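Local coordinates for FAD dependent oxidoreductase (Chelativorans sp. BNC1, PDB 6PXS), which oxidises iminodiacetate, an intermediate associated with EDTA breakdown, using bound FAD as its redox cofactor, and belongs to the DadA family of flavin oxidoreductases, at residues L59-G64 with L337-F342. Numbering follows the deposited sequence.
Sequences LLYARG and LTVGPF. With FAD (flavin-adenine dinucleotide), chain E.
The guanidinium of Arg63 lies over one face of the Phe342 ring, the two planes 28° apart, with NH2 of Arg63 3.2 Å from CE1 of Phe342. CG anti to the backbone N (chi1 -178°) sets the arginine's CG over the ring's rim near CE2, and a bend at chi2 carries the guanidinium over the same face. Arginine suits this place because its flat end covers an aromatic face while NH1 forms a salt bridge with Glu357. With an alanine at this position, that face of Phe342 would probably lose its cover and Glu357 this positive partner. Leu60 meets the same phenyl at its edge, CD2 of Leu60 standing 4.3 Å from CE2 of Phe342. Between these side chains Gly64 brings the backbones together, its CA 4.8 Å from CA of Val339; glycine, with no side chain to stand between them, suits the place. Nearer the flavin, the methyl of Thr338 presses obliquely on the Tyr61 ring, CG2 of Thr338 lying 3.4 Å from CE1 of Tyr61, and CG2 of Val339 packs beside it. Thr338 is two-sided: with CG2 anti to the backbone N, the methyl goes to the tyrosine, while OG1 and N of Thr338 each donate a hydrogen bond to FAD O2, at 3.3 and 3.0 Å. Tyr61 is itself stacked on Trp57. The axes of segments 59-64 (in helix 55-76) and 337-342 cross at 81° and approach to 7.8 Å; helix 336-352, following strand 326-330 of the Rossmann-type sheet, offers its N-terminal turn to the flavin's pyrimidine carbonyl, characteristic of the DAO-type FAD-binding fold.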
loop_
_atom_site.group_PDB
_atom_site.type_symbol
_atom_site.label_atom_id
_atom_site.label_comp_id
_atom_site.label_asym_id
_atom_site.label_seq_id
_atom_site.Cartn_x
_atom_site.Cartn_y
_atom_site.Cartn_z
ATOM N N LEU A 59 9.280 -34.231 -18.242
ATOM C CA LEU A 59 10.711 -34.294 -18.527
ATOM C C LEU A 59 11.412 -33.023 -18.067
ATOM O O LEU A 59 12.459 -33.077 -17.412
ATOM C CB LEU A 59 10.934 -34.524 -20.023
ATOM C CG LEU A 59 12.385 -34.508 -20.506
ATOM C CD1 LEU A 59 13.246 -35.446 -19.676
ATOM C CD2 LEU A 59 12.449 -34.888 -21.978
ATOM N N LEU A 60 10.840 -31.864 -18.394
ATOM C CA LEU A 60 11.434 -30.598 -17.986
ATOM C C LEU A 60 11.147 -30.277 -16.526
ATOM O O LEU A 60 11.952 -29.603 -15.874
ATOM C CB LEU A 60 10.915 -29.469 -18.875
ATOM C CG LEU A 60 11.201 -29.627 -20.368
ATOM C CD1 LEU A 60 10.505 -28.537 -21.165
ATOM C CD2 LEU A 60 12.699 -29.609 -20.621
ATOM N N TYR A 61 10.014 -30.741 -15.999
ATOM C CA TYR A 61 9.668 -30.455 -14.612
ATOM C C TYR A 61 10.681 -31.087 -13.662
ATOM O O TYR A 61 11.282 -30.404 -12.826
ATOM C CB TYR A 61 8.254 -30.963 -14.321
ATOM C CG TYR A 61 7.617 -30.424 -13.056
ATOM C CD1 TYR A 61 7.950 -29.172 -12.552
ATOM C CD2 TYR A 61 6.676 -31.174 -12.366
ATOM C CE1 TYR A 61 7.360 -28.686 -11.396
ATOM C CE2 TYR A 61 6.082 -30.696 -11.214
ATOM C CZ TYR A 61 6.428 -29.456 -10.733
ATOM O OH TYR A 61 5.832 -28.990 -9.585
ATOM N N ALA A 62 10.886 -32.402 -13.784
ATOM C CA ALA A 62 11.861 -33.078 -12.935
ATOM C C ALA A 62 13.284 -32.666 -13.282
ATOM O O ALA A 62 14.150 -32.628 -12.401
ATOM C CB ALA A 62 11.705 -34.593 -13.059
ATOM N N ARG A 63 13.544 -32.360 -14.555
ATOM C CA ARG A 63 14.873 -31.910 -14.953
ATOM C C ARG A 63 15.170 -30.525 -14.394
ATOM O O ARG A 63 16.262 -30.280 -13.867
ATOM C CB ARG A 63 14.982 -31.920 -16.479
ATOM C CG ARG A 63 16.339 -31.514 -17.037
ATOM C CD ARG A 63 17.434 -32.498 -16.656
ATOM N NE ARG A 63 18.662 -32.260 -17.412
ATOM C CZ ARG A 63 19.501 -31.252 -17.187
ATOM N NH1 ARG A 63 20.593 -31.120 -17.929
ATOM N NH2 ARG A 63 19.247 -30.370 -16.229
ATOM N N GLY A 64 14.206 -29.606 -14.490
ATOM C CA GLY A 64 14.396 -28.269 -13.957
ATOM C C GLY A 64 14.501 -28.219 -12.448
ATOM O O GLY A 64 15.024 -27.240 -11.907
ATOM N N LEU A 337 8.420 -21.586 -11.902
ATOM C CA LEU A 337 9.553 -21.425 -10.999
ATOM C C LEU A 337 10.414 -22.681 -10.966
ATOM O O LEU A 337 11.622 -22.601 -10.716
ATOM C CB LEU A 337 9.063 -21.067 -9.595
ATOM C CG LEU A 337 8.189 -19.811 -9.505
ATOM C CD1 LEU A 337 7.872 -19.489 -8.056
ATOM C CD2 LEU A 337 8.854 -18.617 -10.182
ATOM N N THR A 338 9.819 -23.845 -11.227
ATOM C CA THR A 338 10.599 -25.073 -11.323
ATOM C C THR A 338 11.214 -25.231 -12.708
ATOM O O THR A 338 12.394 -25.577 -12.833
ATOM C CB THR A 338 9.720 -26.281 -10.996
ATOM O OG1 THR A 338 9.174 -26.141 -9.678
ATOM C CG2 THR A 338 10.526 -27.568 -11.073
ATOM N N VAL A 339 10.430 -24.974 -13.756
ATOM C CA VAL A 339 10.909 -25.180 -15.119
ATOM C C VAL A 339 11.698 -23.976 -15.623
ATOM O O VAL A 339 12.666 -24.138 -16.375
ATOM C CB VAL A 339 9.721 -25.487 -16.047
ATOM C CG1 VAL A 339 10.186 -25.614 -17.490
ATOM C CG2 VAL A 339 9.007 -26.749 -15.594
ATOM N N GLY A 340 11.307 -22.768 -15.222
ATOM C CA GLY A 340 11.858 -21.546 -15.762
ATOM C C GLY A 340 13.371 -21.517 -15.839
ATOM O O GLY A 340 13.958 -21.385 -16.919
ATOM N N PRO A 341 14.036 -21.628 -14.684
ATOM C CA PRO A 341 15.508 -21.540 -14.681
ATOM C C PRO A 341 16.178 -22.435 -15.713
ATOM O O PRO A 341 16.995 -21.954 -16.509
ATOM C CB PRO A 341 15.865 -21.939 -13.244
ATOM C CG PRO A 341 14.669 -21.547 -12.440
ATOM C CD PRO A 341 13.485 -21.804 -13.330
ATOM N N PHE A 342 15.852 -23.729 -15.727
ATOM C CA PHE A 342 16.458 -24.618 -16.713
ATOM C C PHE A 342 15.955 -24.309 -18.119
ATOM O O PHE A 342 16.727 -24.358 -19.083
ATOM C CB PHE A 342 16.179 -26.075 -16.352
ATOM C CG PHE A 342 16.801 -27.061 -17.299
ATOM C CD1 PHE A 342 18.177 -27.135 -17.435
ATOM C CD2 PHE A 342 16.012 -27.916 -18.048
ATOM C CE1 PHE A 342 18.756 -28.041 -18.306
ATOM C CE2 PHE A 342 16.586 -28.826 -18.921
ATOM C CZ PHE A 342 17.959 -28.889 -19.047
HETATM P PA FAD E . 6.147 -13.365 -16.323
HETATM O O1A FAD E . 4.783 -12.792 -16.227
HETATM O O2A FAD E . 6.854 -13.531 -14.975
HETATM O O5B FAD E . 7.060 -12.535 -17.292
HETATM C C5B FAD E . 6.499 -11.748 -18.363
HETATM C C4B FAD E . 7.193 -10.411 -18.391
HETATM O O4B FAD E . 7.202 -9.897 -19.744
HETATM C C3B FAD E . 6.536 -9.332 -17.529
HETATM O O3B FAD E . 7.525 -8.552 -16.868
HETATM C C2B FAD E . 5.758 -8.506 -18.555
HETATM O O2B FAD E . 5.559 -7.163 -18.130
HETATM C C1B FAD E . 6.712 -8.575 -19.742
HETATM N N9A FAD E . 6.092 -8.304 -21.035
HETATM C C8A FAD E . 5.024 -8.950 -21.598
HETATM N N7A FAD E . 4.679 -8.486 -22.775
HETATM C C5A FAD E . 5.586 -7.461 -23.002
HETATM C C6A FAD E . 5.761 -6.568 -24.076
HETATM N N6A FAD E . 4.997 -6.563 -25.172
HETATM N N1A FAD E . 6.762 -5.665 -23.984
HETATM C C2A FAD E . 7.531 -5.661 -22.892
HETATM N N3A FAD E . 7.458 -6.454 -21.820
HETATM C C4A FAD E . 6.460 -7.336 -21.937
HETATM N N1 FAD E . 5.477 -22.067 -10.335
HETATM C C2 FAD E . 6.159 -23.018 -9.632
HETATM O O2 FAD E . 7.049 -23.696 -10.157
HETATM N N3 FAD E . 5.859 -23.236 -8.299
HETATM C C4 FAD E . 4.898 -22.569 -7.567
HETATM O O4 FAD E . 4.719 -22.850 -6.383
HETATM C C4X FAD E . 4.176 -21.562 -8.322
HETATM N N5 FAD E . 3.249 -20.884 -7.708
HETATM C C5X FAD E . 2.560 -19.921 -8.428
HETATM C C6 FAD E . 1.565 -19.187 -7.784
HETATM C C7 FAD E . 0.846 -18.206 -8.461
HETATM C C7M FAD E . -0.221 -17.434 -7.733
HETATM C C8 FAD E . 1.120 -17.956 -9.815
HETATM C C8M FAD E . 0.357 -16.903 -10.576
HETATM C C9 FAD E . 2.113 -18.688 -10.459
HETATM C C9A FAD E . 2.833 -19.665 -9.780
HETATM N N10 FAD E . 3.846 -20.420 -10.406
HETATM C C10 FAD E . 4.536 -21.383 -9.705
HETATM C "C1'" FAD E . 4.172 -20.211 -11.826
HETATM C "C2'" FAD E . 5.224 -19.126 -12.052
HETATM O "O2'" FAD E . 5.010 -18.034 -11.157
HETATM C "C3'" FAD E . 5.118 -18.622 -13.491
HETATM O "O3'" FAD E . 4.919 -19.732 -14.361
HETATM C "C4'" FAD E . 6.339 -17.845 -13.982
HETATM O "O4'" FAD E . 6.567 -16.739 -13.109
HETATM C "C5'" FAD E . 6.153 -17.358 -15.404
HETATM O "O5'" FAD E . 7.287 -16.551 -15.782
HETATM P P FAD E . 7.316 -15.791 -17.159
HETATM O O1P FAD E . 6.970 -16.779 -18.278
HETATM O O2P FAD E . 8.579 -15.031 -17.350
HETATM O O3P FAD E . 6.090 -14.788 -17.018
#